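Local coordinates for protein putative glucoamylase (Bacteroides fragilis NCTC 9343, PDB 3EU8) that is a putative glucoamylase of the six-hairpin glycosidase clan and probably hydrolyses glycosidic bonds in glucans or related saccharides, at residues A[28-31]-A[32-36]; A[162-165]-A[166-170]; A[175-178]-A[179-182]; A[278-281]-A[282-285]. All coordinates share one frame; numbering follows the deposited sequence.

Contact 1: A[28-31]-A[32-36]; sequences RTFN and YFWDA. With EDO (1,2-ethanediol), chain B.
F30 and W34 form a local aromatic contact one turn apart near the C-terminal end of helix 18-34, their side chains running out together from the same flank. Each has CG opposite its backbone nitrogen (chi1 167° and -173°), which sends both rings the same way. The planes lie only 10° apart but are slid: the centroid of the F30 ring is 5.3 Å from that of the five-membered ring of W34, too far displaced for much overlap. Over one face of F30 lies the W34 methylene, a CH-pi contact with CB 4.0 Å from the F30 ring centroid and 3.5 Å from F30 CE1. The pair continues outward, with Y82 meeting F30 edge-to-face and R91 making a cation-pi contact with W34. On another side of the helix, T29, Y32 and F33 pack against helix 389-404, a helix-on-helix contact consistent with the alpha/alpha toroid of six-hairpin enzymes. The backbone changes spacing here: N31 O accepts from D35 N at 2.8 Å and also from A36 N at 3.3 Å, one residue further on. The amide of N31 and the carboxylate of D35 lie alongside one another without bonding, N31 CG being 3.9 Å from D35 OD2. R28 points away and presents its NE and NH2 edge to O1 of an ethanediol, two weak bonds, the shorter from NH2 at 3.0 Å.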
loop_
_atom_site.group_PDB
_atom_site.type_symbol
_atom_site.label_atom_id
_atom_site.label_comp_id
_atom_site.label_asym_id
_atom_site.label_seq_id
_atom_site.Cartn_x
_atom_site.Cartn_y
_atom_site.Cartn_z
ATOM N N ARG A 28 -12.951 -11.253 5.441
ATOM C CA ARG A 28 -11.789 -12.098 5.665
ATOM C C ARG A 28 -10.466 -11.340 5.666
ATOM O O ARG A 28 -9.584 -11.660 6.461
ATOM C CB ARG A 28 -11.761 -13.259 4.645
ATOM C CG ARG A 28 -12.856 -14.279 4.885
ATOM C CD ARG A 28 -12.448 -15.614 4.278
ATOM N NE ARG A 28 -13.485 -16.632 4.356
ATOM C CZ ARG A 28 -13.693 -17.441 5.392
ATOM N NH1 ARG A 28 -12.962 -17.373 6.504
ATOM N NH2 ARG A 28 -14.655 -18.338 5.324
ATOM N N THR A 29 -10.319 -10.373 4.758
ATOM C CA THR A 29 -9.092 -9.610 4.646
ATOM C C THR A 29 -8.938 -8.611 5.804
ATOM O O THR A 29 -7.820 -8.382 6.283
ATOM C CB THR A 29 -8.972 -8.874 3.286
ATOM O OG1 THR A 29 -9.283 -9.785 2.223
ATOM C CG2 THR A 29 -7.545 -8.389 3.093
ATOM N N PHE A 30 -10.051 -8.038 6.253
ATOM C CA PHE A 30 -10.104 -7.328 7.519
ATOM C C PHE A 30 -9.639 -8.207 8.680
ATOM O O PHE A 30 -8.920 -7.738 9.548
ATOM C CB PHE A 30 -11.541 -6.861 7.784
ATOM C CG PHE A 30 -11.794 -6.369 9.221
ATOM C CD1 PHE A 30 -12.355 -7.199 10.168
ATOM C CD2 PHE A 30 -11.520 -5.062 9.594
ATOM C CE1 PHE A 30 -12.602 -6.758 11.507
ATOM C CE2 PHE A 30 -11.759 -4.613 10.880
ATOM C CZ PHE A 30 -12.327 -5.453 11.849
ATOM N N ASN A 31 -10.060 -9.469 8.696
ATOM C CA ASN A 31 -9.720 -10.361 9.803
ATOM C C ASN A 31 -8.192 -10.640 9.869
ATOM O O ASN A 31 -7.669 -10.942 10.941
ATOM C CB ASN A 31 -10.523 -11.672 9.729
ATOM C CG ASN A 31 -12.006 -11.529 10.123
ATOM O OD1 ASN A 31 -12.420 -10.557 10.766
ATOM N ND2 ASN A 31 -12.810 -12.538 9.757
ATOM N N TYR A 32 -7.483 -10.485 8.752
ATOM C CA TYR A 32 -6.030 -10.572 8.738
ATOM C C TYR A 32 -5.454 -9.550 9.732
ATOM O O TYR A 32 -4.608 -9.861 10.561
ATOM C CB TYR A 32 -5.432 -10.325 7.333
ATOM C CG TYR A 32 -3.912 -10.455 7.351
ATOM C CD1 TYR A 32 -3.286 -11.727 7.429
ATOM C CD2 TYR A 32 -3.096 -9.319 7.401
ATOM C CE1 TYR A 32 -1.884 -11.857 7.503
ATOM C CE2 TYR A 32 -1.709 -9.432 7.525
ATOM C CZ TYR A 32 -1.096 -10.714 7.560
ATOM O OH TYR A 32 0.289 -10.793 7.641
ATOM N N PHE A 33 -5.934 -8.327 9.654
ATOM C CA PHE A 33 -5.417 -7.251 10.511
ATOM C C PHE A 33 -6.057 -7.248 11.877
ATOM O O PHE A 33 -5.461 -6.745 12.788
ATOM C CB PHE A 33 -5.578 -5.889 9.820
ATOM C CG PHE A 33 -4.818 -5.795 8.515
ATOM C CD1 PHE A 33 -3.443 -5.607 8.526
ATOM C CD2 PHE A 33 -5.459 -5.994 7.294
ATOM C CE1 PHE A 33 -2.717 -5.582 7.356
ATOM C CE2 PHE A 33 -4.741 -5.944 6.083
ATOM C CZ PHE A 33 -3.359 -5.729 6.120
ATOM N N TRP A 34 -7.272 -7.795 12.006
ATOM C CA TRP A 34 -7.998 -7.778 13.260
ATOM C C TRP A 34 -7.664 -9.000 14.144
ATOM O O TRP A 34 -7.220 -8.846 15.281
ATOM C CB TRP A 34 -9.536 -7.603 13.051
ATOM C CG TRP A 34 -10.216 -7.420 14.372
ATOM C CD1 TRP A 34 -10.759 -8.411 15.161
ATOM C CD2 TRP A 34 -10.322 -6.206 15.138
ATOM N NE1 TRP A 34 -11.200 -7.887 16.343
ATOM C CE2 TRP A 34 -10.963 -6.542 16.366
ATOM C CE3 TRP A 34 -9.956 -4.885 14.910
ATOM C CZ2 TRP A 34 -11.263 -5.586 17.357
ATOM C CZ3 TRP A 34 -10.250 -3.918 15.900
ATOM C CH2 TRP A 34 -10.887 -4.278 17.103
ATOM N N ASP A 35 -7.841 -10.205 13.611
ATOM C CA ASP A 35 -7.635 -11.407 14.373
ATOM C C ASP A 35 -6.148 -11.794 14.368
ATOM O O ASP A 35 -5.675 -12.360 15.344
ATOM C CB ASP A 35 -8.466 -12.572 13.797
ATOM C CG ASP A 35 -10.000 -12.420 13.986
ATOM O OD1 ASP A 35 -10.501 -11.559 14.759
ATOM O OD2 ASP A 35 -10.708 -13.227 13.343
ATOM N N ALA A 36 -5.438 -11.545 13.264
ATOM C CA ALA A 36 -4.041 -11.988 13.106
ATOM C C ALA A 36 -2.985 -10.858 13.300
ATOM O O ALA A 36 -1.832 -11.005 12.915
ATOM C CB ALA A 36 -3.873 -12.731 11.736
HETATM C C1 EDO B . -17.030 -18.380 3.046
HETATM O O1 EDO B . -16.523 -17.088 3.399
HETATM C C2 EDO B . -17.010 -18.483 1.541
HETATM O O2 EDO B . -15.883 -19.270 1.133
#

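Contact 2: A[162-165]-A[166-170]; sequences RIDK and LWREV. With EDO (1,2-ethanediol), chain S.
K165 and E169 are joined by a salt bridge one helical turn apart, with K165 NZ 3.0 Å from E169 OE2. The ammonium meets that oxygen on the syn side, 23° out of the carboxylate plane, and the lysine reaches it because an otherwise extended chain bends at its last torsion (chi4 -82°). D164 and R168 form a second, longer bridge, 3.5 Å from D164 OD2 to R168 NE, in which the carboxylate approaches the edge of the guanidinium with the two planes well tilted against each other. A water reinforces it by donating to D164 OD2 at 2.9 Å and accepting from R168 NH2 at 3.0 Å. D164 OD1 turns the other way, toward the edge of the W167 indole, 3.6 Å from CD1.

In the next shell, R104 forms a salt bridge with E169 OE1, and D416 accepts from W167 NE1. I163, L166 and W167 pack against helices 85-101, 132-149 and 206-214, while the backbone bonds R168 N to D164 O (2.8 Å) and E169 N to K165 O span the two ion pairs. Charged pairs four residues apart on one flank, with apolar side chains on another, are typical of an amphipathic helix at the surface of a mainly helical domain.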
loop_
_atom_site.group_PDB
_atom_site.type_symbol
_atom_site.label_atom_id
_atom_site.label_comp_id
_atom_site.label_asym_id
_atom_site.label_seq_id
_atom_site.Cartn_x
_atom_site.Cartn_y
_atom_site.Cartn_z
ATOM N N ARG A 162 -3.287 12.373 19.778
ATOM C CA ARG A 162 -2.039 11.656 19.905
ATOM C C ARG A 162 -1.431 11.359 18.525
ATOM O O ARG A 162 -0.210 11.497 18.334
ATOM C CB ARG A 162 -2.269 10.402 20.685
ATOM C CG ARG A 162 -2.500 10.648 22.167
ATOM C CD ARG A 162 -3.065 9.420 22.801
ATOM N NE ARG A 162 -2.149 8.278 22.824
ATOM C CZ ARG A 162 -2.490 7.070 23.281
ATOM N NH1 ARG A 162 -3.704 6.852 23.737
ATOM N NH2 ARG A 162 -1.612 6.078 23.317
ATOM N N ILE A 163 -2.292 10.979 17.576
ATOM C CA ILE A 163 -1.888 10.854 16.165
ATOM C C ILE A 163 -1.355 12.162 15.578
ATOM O O ILE A 163 -0.370 12.159 14.853
ATOM C CB ILE A 163 -3.046 10.309 15.237
ATOM C CG1 ILE A 163 -3.415 8.892 15.667
ATOM C CG2 ILE A 163 -2.609 10.275 13.795
ATOM C CD1 ILE A 163 -4.664 8.363 15.044
ATOM N N ASP A 164 -2.010 13.272 15.862
ATOM C CA ASP A 164 -1.527 14.553 15.343
ATOM C C ASP A 164 -0.117 14.891 15.880
ATOM O O ASP A 164 0.723 15.413 15.143
ATOM C CB ASP A 164 -2.523 15.674 15.623
ATOM C CG ASP A 164 -2.165 16.999 14.906
ATOM O OD1 ASP A 164 -2.269 17.058 13.657
ATOM O OD2 ASP A 164 -1.770 17.965 15.621
ATOM N N LYS A 165 0.141 14.560 17.140
ATOM C CA LYS A 165 1.486 14.734 17.720
ATOM C C LYS A 165 2.527 13.841 17.019
ATOM O O LYS A 165 3.594 14.313 16.699
ATOM C CB LYS A 165 1.493 14.441 19.239
ATOM C CG LYS A 165 2.754 14.923 19.958
ATOM C CD LYS A 165 2.586 14.787 21.454
ATOM C CE LYS A 165 3.917 14.935 22.212
ATOM N NZ LYS A 165 4.709 13.649 22.234
ATOM N N LEU A 166 2.218 12.558 16.788
ATOM C CA LEU A 166 3.123 11.681 15.978
ATOM C C LEU A 166 3.403 12.259 14.606
ATOM O O LEU A 166 4.550 12.323 14.181
ATOM C CB LEU A 166 2.582 10.253 15.826
ATOM C CG LEU A 166 2.472 9.411 17.110
ATOM C CD1 LEU A 166 1.614 8.135 16.837
ATOM C CD2 LEU A 166 3.844 9.130 17.771
ATOM N N TRP A 167 2.350 12.687 13.923
ATOM C CA TRP A 167 2.464 13.392 12.647
ATOM C C TRP A 167 3.382 14.613 12.718
ATOM O O TRP A 167 4.258 14.814 11.877
ATOM C CB TRP A 167 1.068 13.802 12.226
ATOM C CG TRP A 167 0.913 14.842 11.119
ATOM C CD1 TRP A 167 0.171 16.004 11.199
ATOM C CD2 TRP A 167 1.401 14.784 9.766
ATOM N NE1 TRP A 167 0.189 16.658 10.005
ATOM C CE2 TRP A 167 0.957 15.955 9.112
ATOM C CE3 TRP A 167 2.188 13.870 9.050
ATOM C CZ2 TRP A 167 1.265 16.235 7.766
ATOM C CZ3 TRP A 167 2.460 14.119 7.723
ATOM C CH2 TRP A 167 2.031 15.321 7.098
ATOM N N ARG A 168 3.183 15.446 13.724
ATOM C CA ARG A 168 4.028 16.629 13.885
ATOM C C ARG A 168 5.504 16.343 14.103
ATOM O O ARG A 168 6.346 17.143 13.722
ATOM C CB ARG A 168 3.530 17.487 15.031
ATOM C CG ARG A 168 2.210 18.176 14.751
ATOM C CD ARG A 168 1.906 19.206 15.801
ATOM N NE ARG A 168 1.397 18.636 17.028
ATOM C CZ ARG A 168 1.927 18.714 18.251
ATOM N NH1 ARG A 168 3.086 19.308 18.520
ATOM N NH2 ARG A 168 1.251 18.147 19.249
ATOM N N GLU A 169 5.799 15.219 14.748
ATOM C CA GLU A 169 7.166 14.816 15.081
ATOM C C GLU A 169 7.981 14.290 13.935
ATOM O O GLU A 169 9.184 14.195 14.073
ATOM C CB GLU A 169 7.138 13.779 16.243
ATOM C CG GLU A 169 6.739 14.439 17.538
ATOM C CD GLU A 169 6.326 13.518 18.657
ATOM O OE1 GLU A 169 5.919 12.369 18.426
ATOM O OE2 GLU A 169 6.365 13.984 19.805
ATOM N N VAL A 170 7.359 13.913 12.822
ATOM C CA VAL A 170 8.118 13.387 11.718
ATOM C C VAL A 170 8.951 14.508 11.077
ATOM O O VAL A 170 8.398 15.490 10.588
ATOM C CB VAL A 170 7.238 12.682 10.643
ATOM C CG1 VAL A 170 8.101 12.134 9.509
ATOM C CG2 VAL A 170 6.380 11.582 11.259
HETATM C C1 EDO S . 3.662 19.034 22.681
HETATM O O1 EDO S . 2.321 18.794 22.244
HETATM C C2 EDO S . 4.601 18.938 21.486
HETATM O O2 EDO S . 5.957 18.666 21.858
HETATM O O HOH W 1 -1.646 17.677 18.496
HETATM O O HOH W 2 4.004 11.413 20.962
#

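Contact 3: A[175-178]-A[179-182]; sequences YRHG and GQNV. With EDO (1,2-ethanediol), chain C.
Q180 O accepts two N-H groups: R176 NE donates to it at 2.9 Å, nearly straight at 160°, and V182 N gives a weak bond of 3.1 Å to the same oxygen. The arginine gets there by a turn about its CG-CD bond (chi3 86°), which swings its guanidinium back over the chain that follows. Q180 O then lies at the guanidinium edge, close to its plane, while G179 CA sits over one face. R176 NH2 reaches on to N181 OD1, a weak bond of 3.4 Å between groups whose planes are almost parallel. NH1 is held by N173, and the amide nitrogen of N181 by E227, so both side chains have firm partners beyond this turn.

The bond from V182 N closes an inverse gamma turn centred on N181. Just before it, H177, G178 and G179 take positive phi one after another, and this left-handed run reverses the chain in the loop between helix 154-169 and strand 186-187. Q180 N bonds back to R176 O at 3.1 Å across the bend, standing above the carbonyl plane and not on a lone pair. A second closure comes from the glutamine side chain, whose NE2 donates to a lone pair of H177 O (2.8 Å, 163°), the acceptor lying in the amide plane. NE2 also runs 3.4 Å from H177 CG, beside an imidazole that stacks on W193 and meets Y184 edge-to-face.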
loop_
_atom_site.group_PDB
_atom_site.type_symbol
_atom_site.label_atom_id
_atom_site.label_comp_id
_atom_site.label_asym_id
_atom_site.label_seq_id
_atom_site.Cartn_x
_atom_site.Cartn_y
_atom_site.Cartn_z
ATOM N N TYR A 175 15.501 14.363 6.286
ATOM C CA TYR A 175 15.793 13.355 5.239
ATOM C C TYR A 175 16.169 13.965 3.898
ATOM O O TYR A 175 16.349 13.243 2.911
ATOM C CB TYR A 175 14.638 12.336 5.140
ATOM C CG TYR A 175 14.589 11.372 6.347
ATOM C CD1 TYR A 175 14.082 11.782 7.575
ATOM C CD2 TYR A 175 15.096 10.074 6.253
ATOM C CE1 TYR A 175 14.024 10.915 8.661
ATOM C CE2 TYR A 175 15.071 9.224 7.323
ATOM C CZ TYR A 175 14.537 9.635 8.534
ATOM O OH TYR A 175 14.543 8.787 9.625
ATOM N N ARG A 176 16.328 15.296 3.858
ATOM C CA ARG A 176 16.931 15.963 2.695
ATOM C C ARG A 176 18.457 15.917 2.671
ATOM O O ARG A 176 19.059 16.392 1.717
ATOM C CB ARG A 176 16.511 17.419 2.609
ATOM C CG ARG A 176 15.145 17.646 2.042
ATOM C CD ARG A 176 14.656 19.019 2.470
ATOM N NE ARG A 176 15.137 20.016 1.549
ATOM C CZ ARG A 176 15.048 21.314 1.736
ATOM N NH1 ARG A 176 14.536 21.801 2.855
ATOM N NH2 ARG A 176 15.500 22.132 0.785
ATOM N N HIS A 177 19.063 15.357 3.708
ATOM C CA HIS A 177 20.498 15.107 3.763
ATOM C C HIS A 177 21.286 16.420 3.548
ATOM O O HIS A 177 22.044 16.571 2.581
ATOM C CB HIS A 177 20.873 13.995 2.773
ATOM C CG HIS A 177 22.315 13.572 2.822
ATOM N ND1 HIS A 177 23.209 14.043 3.765
ATOM C CD2 HIS A 177 23.015 12.710 2.037
ATOM C CE1 HIS A 177 24.394 13.492 3.557
ATOM N NE2 HIS A 177 24.305 12.681 2.515
ATOM N N GLY A 178 21.047 17.371 4.449
ATOM C CA GLY A 178 21.644 18.695 4.391
ATOM C C GLY A 178 20.971 19.639 3.428
ATOM O O GLY A 178 21.629 20.424 2.750
ATOM N N GLY A 179 19.650 19.601 3.367
ATOM C CA GLY A 179 18.905 20.607 2.627
ATOM C C GLY A 179 18.902 20.474 1.118
ATOM O O GLY A 179 18.628 21.434 0.419
ATOM N N GLN A 180 19.171 19.278 0.615
ATOM C CA GLN A 180 19.158 19.030 -0.794
ATOM C C GLN A 180 17.704 19.033 -1.274
ATOM O O GLN A 180 16.800 18.830 -0.469
ATOM C CB GLN A 180 19.826 17.694 -1.083
ATOM C CG GLN A 180 21.234 17.535 -0.533
ATOM C CD GLN A 180 21.827 16.195 -0.953
ATOM O OE1 GLN A 180 21.727 15.828 -2.116
ATOM N NE2 GLN A 180 22.372 15.443 -0.010
ATOM N N ASN A 181 17.484 19.267 -2.565
ATOM C CA ASN A 181 16.147 19.232 -3.155
ATOM C C ASN A 181 15.715 17.839 -3.642
ATOM O O ASN A 181 15.385 17.609 -4.814
ATOM C CB ASN A 181 16.024 20.273 -4.256
ATOM C CG ASN A 181 16.063 21.680 -3.710
ATOM O OD1 ASN A 181 15.581 21.939 -2.600
ATOM N ND2 ASN A 181 16.624 22.597 -4.479
ATOM N N VAL A 182 15.680 16.935 -2.673
ATOM C CA VAL A 182 15.311 15.532 -2.873
ATOM C C VAL A 182 15.128 14.927 -1.492
ATOM O O VAL A 182 15.669 15.461 -0.506
ATOM C CB VAL A 182 16.389 14.767 -3.681
ATOM C CG1 VAL A 182 17.709 14.769 -2.907
ATOM C CG2 VAL A 182 15.888 13.333 -4.031
HETATM C C1 EDO C . 18.267 24.721 1.742
HETATM O O1 EDO C . 18.929 23.920 0.754
HETATM C C2 EDO C . 19.257 25.389 2.693
HETATM O O2 EDO C . 19.912 26.494 2.057
#

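Contact 4: A[278-281]-A[282-285]; sequences CPSY and FNEM. With EDO (1,2-ethanediol), chain I.
S280 swings OG opposite its own backbone nitrogen (chi1 178°), directing the hydroxyl oxygen at the first turn of helix 281-298, where it accepts from N283 N at 3.1 Å. One turn after Y281, selenomethionine M285 folds its chain through bends at chi2 (-45°) and chi3 (139°), so that it turns back alongside Y281. Its CG passes 3.2 Å from Y281 O, and its methyl CE ends at the edge of the Y281 ring, 4.0 Å from CD1. C278 CB lies over one face of that ring, toward its rim, while D275 holds the phenol OH.

S280 is the N-cap, and its backbone carbonyl works alongside the hydroxyl: S280 O accepts from E284 N at 3.1 Å, and the regular ladder then continues with M285 N to Y281 O at 2.9 Å. The N283 side chain lies against the cap, its CG 3.5 Å from S280 OG. C278 SG lies loosely by E284 CB, at 4.1 Å. F282 instead leads away from the turn, meeting Y347 and V271.

The E284 carboxylate takes bonds from H247 N on OE1 and from L248 N and Y250 OH on OE2, and O1 of an ethanediol also donates to OE1. Chemically, the hydroxyl of S280 caps an N-H of the first turn, where no preceding turn supplies the usual i-4 acceptor, and the many donors round E284 fix its carboxylate against strand 244-248.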
loop_
_atom_site.group_PDB
_atom_site.type_symbol
_atom_site.label_atom_id
_atom_site.label_comp_id
_atom_site.label_asym_id
_atom_site.label_seq_id
_atom_site.Cartn_x
_atom_site.Cartn_y
_atom_site.Cartn_z
ATOM N N CYS A 278 1.363 15.282 -14.977
ATOM C CA CYS A 278 0.353 14.291 -15.328
ATOM C C CYS A 278 -1.068 14.878 -15.333
ATOM O O CYS A 278 -1.506 15.358 -14.307
ATOM C CB CYS A 278 0.397 13.138 -14.322
ATOM S SG CYS A 278 -0.527 11.729 -14.897
ATOM N N PRO A 279 -1.783 14.854 -16.491
ATOM C CA PRO A 279 -3.150 15.402 -16.568
ATOM C C PRO A 279 -4.246 14.574 -15.899
ATOM O O PRO A 279 -5.377 15.045 -15.748
ATOM C CB PRO A 279 -3.415 15.478 -18.065
ATOM C CG PRO A 279 -2.528 14.491 -18.670
ATOM C CD PRO A 279 -1.328 14.353 -17.802
ATOM N N SER A 280 -3.920 13.335 -15.546
ATOM C CA SER A 280 -4.789 12.462 -14.778
ATOM C C SER A 280 -4.019 11.275 -14.206
ATOM O O SER A 280 -3.656 10.332 -14.922
ATOM C CB SER A 280 -5.943 11.948 -15.613
ATOM O OG SER A 280 -6.753 11.057 -14.833
ATOM N N TYR A 281 -3.792 11.303 -12.898
ATOM C CA TYR A 281 -3.209 10.139 -12.216
ATOM C C TYR A 281 -4.087 8.894 -12.363
ATOM O O TYR A 281 -3.575 7.765 -12.503
ATOM C CB TYR A 281 -2.829 10.457 -10.748
ATOM C CG TYR A 281 -1.573 11.286 -10.757
ATOM C CD1 TYR A 281 -0.324 10.683 -10.830
ATOM C CD2 TYR A 281 -1.638 12.683 -10.855
ATOM C CE1 TYR A 281 0.830 11.450 -10.919
ATOM C CE2 TYR A 281 -0.489 13.452 -10.944
ATOM C CZ TYR A 281 0.741 12.835 -10.973
ATOM O OH TYR A 281 1.865 13.626 -11.102
ATOM N N PHE A 282 -5.401 9.108 -12.379
ATOM C CA PHE A 282 -6.351 8.022 -12.533
ATOM C C PHE A 282 -6.125 7.318 -13.866
ATOM O O PHE A 282 -6.046 6.108 -13.919
ATOM C CB PHE A 282 -7.821 8.516 -12.447
ATOM C CG PHE A 282 -8.825 7.390 -12.581
ATOM C CD1 PHE A 282 -9.278 6.720 -11.464
ATOM C CD2 PHE A 282 -9.228 6.933 -13.820
ATOM C CE1 PHE A 282 -10.184 5.657 -11.574
ATOM C CE2 PHE A 282 -10.114 5.870 -13.935
ATOM C CZ PHE A 282 -10.569 5.219 -12.809
ATOM N N ASN A 283 -6.031 8.092 -14.947
ATOM C CA ASN A 283 -5.895 7.500 -16.261
ATOM C C ASN A 283 -4.566 6.759 -16.391
ATOM O O ASN A 283 -4.502 5.699 -17.034
ATOM C CB ASN A 283 -6.057 8.560 -17.342
ATOM C CG ASN A 283 -7.525 9.015 -17.512
ATOM O OD1 ASN A 283 -8.448 8.464 -16.908
ATOM N ND2 ASN A 283 -7.721 10.019 -18.333
ATOM N N GLU A 284 -3.518 7.341 -15.807
ATOM C CA GLU A 284 -2.169 6.745 -15.844
ATOM C C GLU A 284 -2.151 5.422 -15.120
ATOM O O GLU A 284 -1.627 4.439 -15.648
ATOM C CB GLU A 284 -1.127 7.665 -15.203
ATOM C CG GLU A 284 0.324 7.070 -15.132
ATOM C CD GLU A 284 1.044 7.011 -16.455
ATOM O OE1 GLU A 284 0.468 7.466 -17.481
ATOM O OE2 GLU A 284 2.204 6.520 -16.469
HETATM N N MSE A 285 -2.737 5.383 -13.928
HETATM C CA MSE A 285 -2.746 4.123 -13.137
HETATM C C MSE A 285 -3.686 3.062 -13.672
HETATM O O MSE A 285 -3.442 1.876 -13.527
HETATM C CB MSE A 285 -3.028 4.418 -11.663
HETATM C CG MSE A 285 -2.018 5.407 -11.027
HETATM SE SE MSE A 285 -0.182 5.006 -11.466
HETATM C CE MSE A 285 0.307 6.793 -11.711
HETATM C C1 EDO I . -2.323 7.731 -19.437
HETATM O O1 EDO I . -1.642 8.594 -18.522
HETATM C C2 EDO I . -1.615 7.808 -20.778
HETATM O O2 EDO I . -1.779 9.137 -21.228
#

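All four contacts are local, at separate places on one chain and without touching. Contacts 1 and 2 lie along helices and contact 4 at a helix start, whereas contact 3 is an irregular loop turn. Contact 3 follows contact 2 closely in the chain, after the same helix 154-169, and their nearest atoms are about 6 Å apart; contacts 1 and 4 lie on opposite sides of the chain's centre, about 32 Å between centres. Aromatic packing marks contact 1 and ion pairs the exposed flank of contact 2, while contacts 3 and 4 use side chains to satisfy backbone groups. Contacts 1 and 4 have mostly buried residues, contacts 2 and 3 more surface ones.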